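PDB 3SOL: type II secretion pathway related protein from Escherichia coli, which probably acts as the pilotin of the type II secretion system, a small lipoprotein that guides the secretin to the outer membrane. Local coordinates for residues A16-K21 / H59-Y64; M22-S27 / I76-F81. All blocks are in the same frame, centred on the assembly; numbering follows the deposited sequence.

Interaction 1: A16-K21 / H59-Y64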
ATOM      1  N   ALA A  16       0.430   2.324  -2.720  1.00 22.39           N
ATOM      2  CA  ALA A  16       1.625   3.155  -2.569  1.00 21.37           C
ATOM      3  C   ALA A  16       2.873   2.289  -2.357  1.00 19.92           C
ATOM      4  O   ALA A  16       3.954   2.586  -2.870  1.00 18.28           O
ATOM      5  CB  ALA A  16       1.431   4.143  -1.388  1.00 22.66           C
ATOM      6  N   THR A  17       2.709   1.194  -1.613  1.00 20.70           N
ATOM      7  CA  THR A  17       3.800   0.274  -1.350  1.00 20.50           C
ATOM      8  C   THR A  17       4.184  -0.448  -2.644  1.00 19.36           C
ATOM      9  O   THR A  17       5.370  -0.625  -2.951  1.00 18.47           O
ATOM     10  CB  THR A  17       3.407  -0.726  -0.217  1.00 22.15           C
ATOM     11  OG1 THR A  17       3.055   0.034   0.966  1.00 24.56           O
ATOM     12  CG2 THR A  17       4.547  -1.618   0.103  1.00 22.81           C
ATOM     13  N   ARG A  18       3.181  -0.838  -3.433  1.00 19.74           N
ATOM     14  CA  ARG A  18       3.437  -1.382  -4.784  1.00 19.51           C
ATOM     15  C   ARG A  18       4.169  -0.371  -5.684  1.00 17.98           C
ATOM     16  O   ARG A  18       5.104  -0.710  -6.426  1.00 17.33           O
ATOM     17  CB  ARG A  18       2.147  -1.821  -5.427  1.00 21.09           C
ATOM     18  CG  ARG A  18       2.278  -2.290  -6.843  1.00 24.54           C
ATOM     19  CD  ARG A  18       0.875  -2.647  -7.348  1.00 31.27           C
ATOM     20  NE  ARG A  18       0.886  -3.121  -8.718  1.00 36.28           N
ATOM     21  CZ  ARG A  18      -0.203  -3.429  -9.423  1.00 41.70           C
ATOM     22  NH1 ARG A  18      -1.423  -3.296  -8.898  1.00 43.88           N
ATOM     23  NH2 ARG A  18      -0.068  -3.887 -10.664  1.00 45.38           N
ATOM     24  N   TYR A  19       3.752   0.875  -5.609  1.00 16.96           N
ATOM     25  CA  TYR A  19       4.418   1.935  -6.364  1.00 16.32           C
ATOM     26  C   TYR A  19       5.892   2.056  -5.963  1.00 14.67           C
ATOM     27  O   TYR A  19       6.751   2.154  -6.820  1.00 14.36           O
ATOM     28  CB  TYR A  19       3.683   3.266  -6.197  1.00 16.83           C
ATOM     29  CG  TYR A  19       3.736   4.141  -7.436  1.00 16.46           C
ATOM     30  CD1 TYR A  19       2.679   4.162  -8.321  1.00 19.10           C
ATOM     31  CD2 TYR A  19       4.842   4.933  -7.723  1.00 18.28           C
ATOM     32  CE1 TYR A  19       2.698   4.948  -9.457  1.00 19.34           C
ATOM     33  CE2 TYR A  19       4.881   5.728  -8.892  1.00 16.77           C
ATOM     34  CZ  TYR A  19       3.795   5.722  -9.737  1.00 18.97           C
ATOM     35  OH  TYR A  19       3.743   6.477 -10.881  1.00 18.42           O
ATOM     36  N   LEU A  20       6.184   2.005  -4.663  1.00 14.63           N
ATOM     37  CA  LEU A  20       7.566   2.069  -4.193  1.00 14.09           C
ATOM     38  C   LEU A  20       8.408   0.923  -4.725  1.00 14.35           C
ATOM     39  O   LEU A  20       9.557   1.125  -5.152  1.00 13.36           O
ATOM     40  CB  LEU A  20       7.612   2.086  -2.658  1.00 14.43           C
ATOM     41  CG  LEU A  20       7.240   3.405  -2.002  1.00 15.11           C
ATOM     42  CD1 LEU A  20       7.372   3.266  -0.483  1.00 16.01           C
ATOM     43  CD2 LEU A  20       8.137   4.559  -2.551  1.00 14.10           C
ATOM     44  N   LYS A  21       7.841  -0.278  -4.704  1.00 14.44           N
ATOM     45  CA  LYS A  21       8.546  -1.458  -5.161  1.00 16.22           C
ATOM     46  C   LYS A  21       8.792  -1.454  -6.667  1.00 17.01           C
ATOM     47  O   LYS A  21       9.862  -1.808  -7.123  1.00 18.19           O
ATOM     48  CB  LYS A  21       7.762  -2.712  -4.780  1.00 17.06           C
ATOM     49  CG  LYS A  21       7.847  -3.044  -3.320  1.00 19.93           C
ATOM     50  CD  LYS A  21       6.778  -4.073  -2.912  1.00 25.03           C
ATOM     51  CE  LYS A  21       6.925  -5.389  -3.597  1.00 29.34           C
ATOM     52  NZ  LYS A  21       5.811  -6.297  -3.181  1.00 32.76           N
ATOM     53  N   HIS A  59      -9.092  -3.062  -5.022  1.00 39.73           N
ATOM     54  CA  HIS A  59      -9.124  -1.603  -4.940  1.00 39.33           C
ATOM     55  C   HIS A  59      -7.720  -1.016  -5.117  1.00 35.72           C
ATOM     56  O   HIS A  59      -7.557   0.015  -5.757  1.00 34.12           O
ATOM     57  CB  HIS A  59      -9.717  -1.126  -3.610  1.00 41.03           C
ATOM     58  CG  HIS A  59     -10.193   0.300  -3.636  1.00 45.00           C
ATOM     59  ND1 HIS A  59     -11.150   0.747  -4.525  1.00 51.59           N
ATOM     60  CD2 HIS A  59      -9.866   1.370  -2.872  1.00 47.33           C
ATOM     61  CE1 HIS A  59     -11.377   2.034  -4.320  1.00 51.72           C
ATOM     62  NE2 HIS A  59     -10.614   2.436  -3.321  1.00 49.79           N
ATOM     63  N   SER A  60      -6.725  -1.671  -4.530  1.00 33.63           N
ATOM     64  CA  SER A  60      -5.342  -1.219  -4.639  1.00 31.46           C
ATOM     65  C   SER A  60      -4.904  -1.185  -6.107  1.00 30.98           C
ATOM     66  O   SER A  60      -4.201  -0.250  -6.524  1.00 28.87           O
ATOM     67  CB  SER A  60      -4.409  -2.109  -3.813  1.00 30.17           C
ATOM     68  OG  SER A  60      -3.056  -1.694  -3.957  1.00 31.69           O
ATOM     69  N   ASP A  61      -5.329  -2.189  -6.876  1.00 32.43           N
ATOM     70  CA  ASP A  61      -5.062  -2.255  -8.325  1.00 33.15           C
ATOM     71  C   ASP A  61      -5.603  -1.025  -9.044  1.00 33.65           C
ATOM     72  O   ASP A  61      -4.935  -0.444  -9.898  1.00 31.78           O
ATOM     73  CB  ASP A  61      -5.691  -3.505  -8.960  1.00 35.80           C
ATOM     74  CG  ASP A  61      -4.992  -4.806  -8.555  1.00 37.23           C
ATOM     75  OD1 ASP A  61      -3.872  -4.758  -7.997  1.00 37.31           O
ATOM     76  OD2 ASP A  61      -5.575  -5.884  -8.816  1.00 41.13           O
ATOM     77  N   ASP A  62      -6.825  -0.635  -8.693  1.00 35.55           N
ATOM     78  CA  ASP A  62      -7.484   0.502  -9.331  1.00 36.86           C
ATOM     79  C   ASP A  62      -6.824   1.823  -8.955  1.00 35.01           C
ATOM     80  O   ASP A  62      -6.645   2.698  -9.808  1.00 35.14           O
ATOM     81  CB  ASP A  62      -8.953   0.534  -8.936  1.00 40.15           C
ATOM     82  CG  ASP A  62      -9.753  -0.607  -9.542  1.00 43.92           C
ATOM     83  OD1 ASP A  62      -9.336  -1.186 -10.576  1.00 47.11           O
ATOM     84  OD2 ASP A  62     -10.817  -0.914  -8.978  1.00 47.20           O
ATOM     85  N   ILE A  63      -6.451   1.959  -7.683  1.00 33.09           N
ATOM     86  CA  ILE A  63      -5.718   3.124  -7.212  1.00 30.84           C
ATOM     87  C   ILE A  63      -4.362   3.205  -7.898  1.00 28.92           C
ATOM     88  O   ILE A  63      -3.930   4.283  -8.304  1.00 27.59           O
ATOM     89  CB  ILE A  63      -5.519   3.105  -5.682  1.00 30.11           C
ATOM     90  CG1 ILE A  63      -6.872   3.258  -4.968  1.00 33.53           C
ATOM     91  CG2 ILE A  63      -4.575   4.228  -5.255  1.00 27.62           C
ATOM     92  CD1 ILE A  63      -6.841   2.902  -3.501  1.00 34.33           C
ATOM     93  N   TYR A  64      -3.696   2.065  -8.045  1.00 27.69           N
ATOM     94  CA  TYR A  64      -2.377   2.060  -8.653  1.00 25.88           C
ATOM     95  C   TYR A  64      -2.403   2.657 -10.059  1.00 26.96           C
ATOM     96  O   TYR A  64      -1.526   3.448 -10.427  1.00 25.66           O
ATOM     97  CB  TYR A  64      -1.847   0.641  -8.702  1.00 26.29           C
ATOM     98  CG  TYR A  64      -0.431   0.528  -9.234  1.00 22.93           C
ATOM     99  CD1 TYR A  64       0.656   0.786  -8.412  1.00 21.68           C
ATOM    100  CD2 TYR A  64      -0.188   0.147 -10.550  1.00 25.33           C
ATOM    101  CE1 TYR A  64       1.956   0.663  -8.881  1.00 20.73           C
ATOM    102  CE2 TYR A  64       1.111   0.025 -11.027  1.00 23.52           C
ATOM    103  CZ  TYR A  64       2.175   0.285 -10.177  1.00 21.82           C
ATOM    104  OH  TYR A  64       3.466   0.176 -10.623  1.00 23.36           O
TER
HETATM  105  O   HOH W   1      -2.050  -3.543  -6.062  1.00 36.81           O
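The guanidinium of Arg-18 lies flat on one face of the Tyr-64 ring. The two planes are only 4° apart and the group centres are 4.0 Å apart, a stacked cation-pi pair. Arg-18 NE sits over the middle of the ring. Nearer the backbone, Arg-18 CD makes a CH-pi contact with the same face, 3.6 Å from Tyr-64 CD1. At the edge of the Tyr-64 ring, in its plane, is Tyr-19 CA. The Tyr-19 ring meets Tyr-64 obliquely, with Tyr-19 CD1 3.6 Å from Tyr-64 CE1. Tyr-19 OH points away from this pair and hydrogen-bonds Glu-74 and Lys-77.

The contact joins helix 5-23 to helix 53-69 in the all-helical pilotin domain. The short segments cross at -57°, with axes 9.9 Å apart. Arg-18 bridges this gap because its side chain is fully extended: CG is anti to the backbone N (chi1 175°) and the chain stays extended from CG to NE. Its far end forms a salt bridge, Arg-18 NH1 to Asp-61 OD1 at 3.0 Å. The guanidinium and carboxylate planes are steeply inclined to each other. Arg-18 NH1 also donates to a water 2.9 Å away, which is hydrogen-bonded to Ser-60 OG. A leucine here would probably leave Asp-61 without its cationic mate and this face of Tyr-64 without its flat cover.

Interaction 2: M22-S27 / I76-F81; sequences MRCNRS and IKCREF
Cys-24 and Cys-78 point their CB atoms at each other and are joined by a disulfide. The Cys-24 SG to Cys-78 SG bond is 2.1 Å long. The torsion about it is -82°, close to the quarter turn a relaxed disulfide prefers, and its negative sign makes the bridge left-handed in that torsion. Both cysteines use the same first torsion: each SG is anti to its own carbonyl carbon and beside its own backbone N (chi1 -49° in Cys-24, -66° in Cys-78). The two CB atoms, Cys-24 CB and Cys-78 CB, end 3.7 Å apart. The CA atoms of Cys-24 and Cys-78 are 5.6 Å apart.

The backbones differ on the two sides. Cys-24 is the first residue to leave helical geometry after helix 5-23, whereas Cys-78 lies within a helix. The carbonyl O of Arg-23 also packs against the bridge, 3.6 Å from Cys-78 SG. Beyond Cys-24 the chain turns, and Arg-26 is the centre of an inverse gamma turn. The crosslink therefore sits right at the junction of helix and loop.

This is a surface contact of the pilotin domain. It covalently ties the residue just after helix 5-23 to helix 74-84. Nearby, Arg-26 reaches Asn-82 on helix 74-84, while Arg-23 NE hydrogen-bonds Tyr-64 OH and the Arg-23 side chain packs on Thr-68, both of helix 53-69.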
ATOM      1  N   MET A  22       7.784  -1.055  -7.428  1.00 16.98           N
ATOM      2  CA  MET A  22       7.825  -1.142  -8.879  1.00 18.01           C
ATOM      3  C   MET A  22       8.593   0.044  -9.496  1.00 16.11           C
ATOM      4  O   MET A  22       9.334  -0.133 -10.458  1.00 15.84           O
ATOM      5  CB  MET A  22       6.390  -1.189  -9.447  1.00 19.11           C
ATOM      6  CG  MET A  22       5.640  -2.486  -9.152  1.00 24.75           C
ATOM      7  SD  MET A  22       6.062  -3.860 -10.273  1.00 34.11           S
ATOM      8  CE  MET A  22       6.090  -3.036 -11.801  1.00 28.42           C
ATOM      9  N   ARG A  23       8.403   1.239  -8.953  1.00 14.97           N
ATOM     10  CA  ARG A  23       8.854   2.460  -9.633  1.00 15.04           C
ATOM     11  C   ARG A  23       9.871   3.280  -8.857  1.00 13.87           C
ATOM     12  O   ARG A  23      10.401   4.263  -9.394  1.00 13.97           O
ATOM     13  CB  ARG A  23       7.628   3.297  -9.967  1.00 15.74           C
ATOM     14  CG  ARG A  23       6.837   2.566 -11.043  1.00 19.04           C
ATOM     15  CD  ARG A  23       5.556   3.109 -11.285  1.00 24.03           C
ATOM     16  NE  ARG A  23       4.915   2.364 -12.380  1.00 24.16           N
ATOM     17  CZ  ARG A  23       4.821   2.770 -13.637  1.00 22.58           C
ATOM     18  NH1 ARG A  23       4.156   2.020 -14.495  1.00 26.24           N
ATOM     19  NH2 ARG A  23       5.374   3.899 -14.039  1.00 23.47           N
ATOM     20  N   CYS A  24      10.132   2.877  -7.612  1.00 13.69           N
ATOM     21  CA  CYS A  24      11.027   3.606  -6.703  1.00 13.26           C
ATOM     22  C   CYS A  24      12.075   2.696  -6.060  1.00 13.40           C
ATOM     23  O   CYS A  24      12.597   3.005  -4.991  1.00 13.41           O
ATOM     24  CB  CYS A  24      10.227   4.333  -5.625  1.00 13.79           C
ATOM     25  SG  CYS A  24       8.847   5.305  -6.262  1.00 14.02           S
ATOM     26  N   ASN A  25      12.362   1.567  -6.700  1.00 12.00           N
ATOM     27  CA  ASN A  25      13.500   0.750  -6.352  1.00 12.52           C
ATOM     28  C   ASN A  25      13.546   0.212  -4.924  1.00 13.06           C
ATOM     29  O   ASN A  25      14.613  -0.128  -4.442  1.00 14.48           O
ATOM     30  CB  ASN A  25      14.786   1.500  -6.704  1.00 13.18           C
ATOM     31  CG  ASN A  25      14.982   1.626  -8.190  1.00 13.11           C
ATOM     32  OD1 ASN A  25      14.871   0.633  -8.912  1.00 12.68           O
ATOM     33  ND2 ASN A  25      15.242   2.835  -8.664  1.00 13.26           N
ATOM     34  N   ARG A  26      12.383   0.046  -4.280  1.00 13.17           N
ATOM     35  CA  ARG A  26      12.356  -0.421  -2.883  1.00 14.20           C
ATOM     36  C   ARG A  26      12.377  -1.942  -2.838  1.00 15.23           C
ATOM     37  O   ARG A  26      11.383  -2.605  -2.536  1.00 16.92           O
ATOM     38  CB  ARG A  26      11.184   0.158  -2.099  1.00 14.19           C
ATOM     39  CG  ARG A  26      11.311   1.635  -1.853  1.00 13.88           C
ATOM     40  CD  ARG A  26      12.465   2.010  -0.896  1.00 14.55           C
ATOM     41  NE  ARG A  26      12.431   1.333   0.395  1.00 17.06           N
ATOM     42  CZ  ARG A  26      11.953   1.830   1.540  1.00 17.57           C
ATOM     43  NH1 ARG A  26      11.406   3.041   1.600  1.00 16.44           N
ATOM     44  NH2 ARG A  26      12.073   1.114   2.653  1.00 17.62           N
ATOM     45  N   SER A  27      13.569  -2.454  -3.121  1.00 15.63           N
ATOM     46  CA  SER A  27      13.880  -3.866  -3.111  1.00 17.51           C
ATOM     47  C   SER A  27      13.770  -4.536  -1.731  1.00 18.95           C
ATOM     48  O   SER A  27      13.756  -5.764  -1.642  1.00 20.23           O
ATOM     49  CB  SER A  27      15.311  -4.003  -3.575  1.00 18.83           C
ATOM     50  OG  SER A  27      16.169  -3.166  -2.804  1.00 16.92           O
ATOM     51  N   ILE A  76       9.063  12.743  -7.446  1.00 12.50           N
ATOM     52  CA  ILE A  76       8.349  13.355  -6.313  1.00 13.05           C
ATOM     53  C   ILE A  76       7.374  12.367  -5.700  1.00 13.41           C
ATOM     54  O   ILE A  76       7.233  12.293  -4.466  1.00 12.93           O
ATOM     55  CB  ILE A  76       7.646  14.672  -6.743  1.00 14.69           C
ATOM     56  CG1 ILE A  76       8.724  15.721  -6.979  1.00 14.79           C
ATOM     57  CG2 ILE A  76       6.646  15.191  -5.659  1.00 14.50           C
ATOM     58  CD1 ILE A  76       8.248  17.025  -7.614  1.00 15.75           C
ATOM     59  N   LYS A  77       6.721  11.568  -6.553  1.00 14.07           N
ATOM     60  CA  LYS A  77       5.866  10.469  -6.061  1.00 14.14           C
ATOM     61  C   LYS A  77       6.666   9.568  -5.136  1.00 13.17           C
ATOM     62  O   LYS A  77       6.208   9.238  -4.026  1.00 12.51           O
ATOM     63  CB  LYS A  77       5.309   9.623  -7.206  1.00 14.29           C
ATOM     64  CG  LYS A  77       4.360  10.363  -8.136  1.00 16.61           C
ATOM     65  CD  LYS A  77       3.837   9.450  -9.231  1.00 15.22           C
ATOM     66  CE  LYS A  77       2.971  10.192 -10.221  1.00 17.01           C
ATOM     67  NZ  LYS A  77       2.627   9.347 -11.420  1.00 16.10           N
ATOM     68  N   CYS A  78       7.849   9.163  -5.605  1.00 12.64           N
ATOM     69  CA  CYS A  78       8.745   8.313  -4.806  1.00 13.13           C
ATOM     70  C   CYS A  78       9.093   8.967  -3.470  1.00 13.73           C
ATOM     71  O   CYS A  78       9.018   8.325  -2.412  1.00 13.30           O
ATOM     72  CB  CYS A  78      10.012   7.997  -5.574  1.00 12.97           C
ATOM     73  SG  CYS A  78       9.760   6.974  -7.049  1.00 14.49           S
ATOM     74  N   ARG A  79       9.441  10.252  -3.512  1.00 14.12           N
ATOM     75  CA  ARG A  79       9.840  10.945  -2.277  1.00 14.27           C
ATOM     76  C   ARG A  79       8.676  11.086  -1.293  1.00 15.83           C
ATOM     77  O   ARG A  79       8.860  10.935  -0.091  1.00 15.93           O
ATOM     78  CB  ARG A  79      10.467  12.306  -2.603  1.00 15.20           C
ATOM     79  CG  ARG A  79      11.823  12.125  -3.241  1.00 14.33           C
ATOM     80  CD  ARG A  79      12.535  13.392  -3.590  1.00 17.98           C
ATOM     81  NE  ARG A  79      13.879  13.000  -4.024  1.00 17.02           N
ATOM     82  CZ  ARG A  79      14.949  12.882  -3.244  1.00 16.45           C
ATOM     83  NH1 ARG A  79      14.924  13.213  -1.955  1.00 15.84           N
ATOM     84  NH2 ARG A  79      16.076  12.445  -3.789  1.00 17.17           N
ATOM     85  N   GLU A  80       7.479  11.381  -1.807  1.00 16.34           N
ATOM     86  CA  GLU A  80       6.292  11.491  -0.963  1.00 17.58           C
ATOM     87  C   GLU A  80       5.944  10.154  -0.312  1.00 17.22           C
ATOM     88  O   GLU A  80       5.695  10.094   0.905  1.00 18.26           O
ATOM     89  CB  GLU A  80       5.100  12.036  -1.776  1.00 18.26           C
ATOM     90  CG  GLU A  80       5.262  13.496  -2.189  1.00 20.34           C
ATOM     91  CD  GLU A  80       5.025  14.487  -1.053  1.00 25.42           C
ATOM     92  OE1 GLU A  80       4.873  14.088   0.128  1.00 26.13           O
ATOM     93  OE2 GLU A  80       5.005  15.700  -1.339  1.00 29.23           O
ATOM     94  N   PHE A  81       5.945   9.073  -1.098  1.00 16.43           N
ATOM     95  CA  PHE A  81       5.607   7.760  -0.553  1.00 17.06           C
ATOM     96  C   PHE A  81       6.660   7.214   0.402  1.00 17.14           C
ATOM     97  O   PHE A  81       6.297   6.638   1.419  1.00 17.78           O
ATOM     98  CB  PHE A  81       5.355   6.739  -1.658  1.00 16.32           C
ATOM     99  CG  PHE A  81       4.147   7.025  -2.506  1.00 18.02           C
ATOM    100  CD1 PHE A  81       3.059   7.706  -2.012  1.00 23.99           C
ATOM    101  CD2 PHE A  81       4.104   6.562  -3.811  1.00 20.03           C
ATOM    102  CE1 PHE A  81       1.939   7.930  -2.814  1.00 27.73           C
ATOM    103  CE2 PHE A  81       2.999   6.781  -4.624  1.00 22.03           C
ATOM    104  CZ  PHE A  81       1.922   7.464  -4.129  1.00 24.59           C
TER

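How the interactions relate
From the N terminus, helix 5-23 supplies residues 16-21 to interaction 1. The chain then runs directly into residues 22-27, the first half of interaction 2. It passes through helix 32-45 and reaches helix 53-69, where residues 59-64 close the loop of interaction 1. Helix 74-84 follows, and residues 76-81 close interaction 2. The segments alternate, so the two loops cross and neither nests in the other. Helix 5-23 is thereby tied to two helices that are consecutive in the chain. The contacts, with centres about 11 Å apart, also touch. Arg-26 N probably hydrogen-bonds Leu-20 O, and Leu-20 packs against Phe-81.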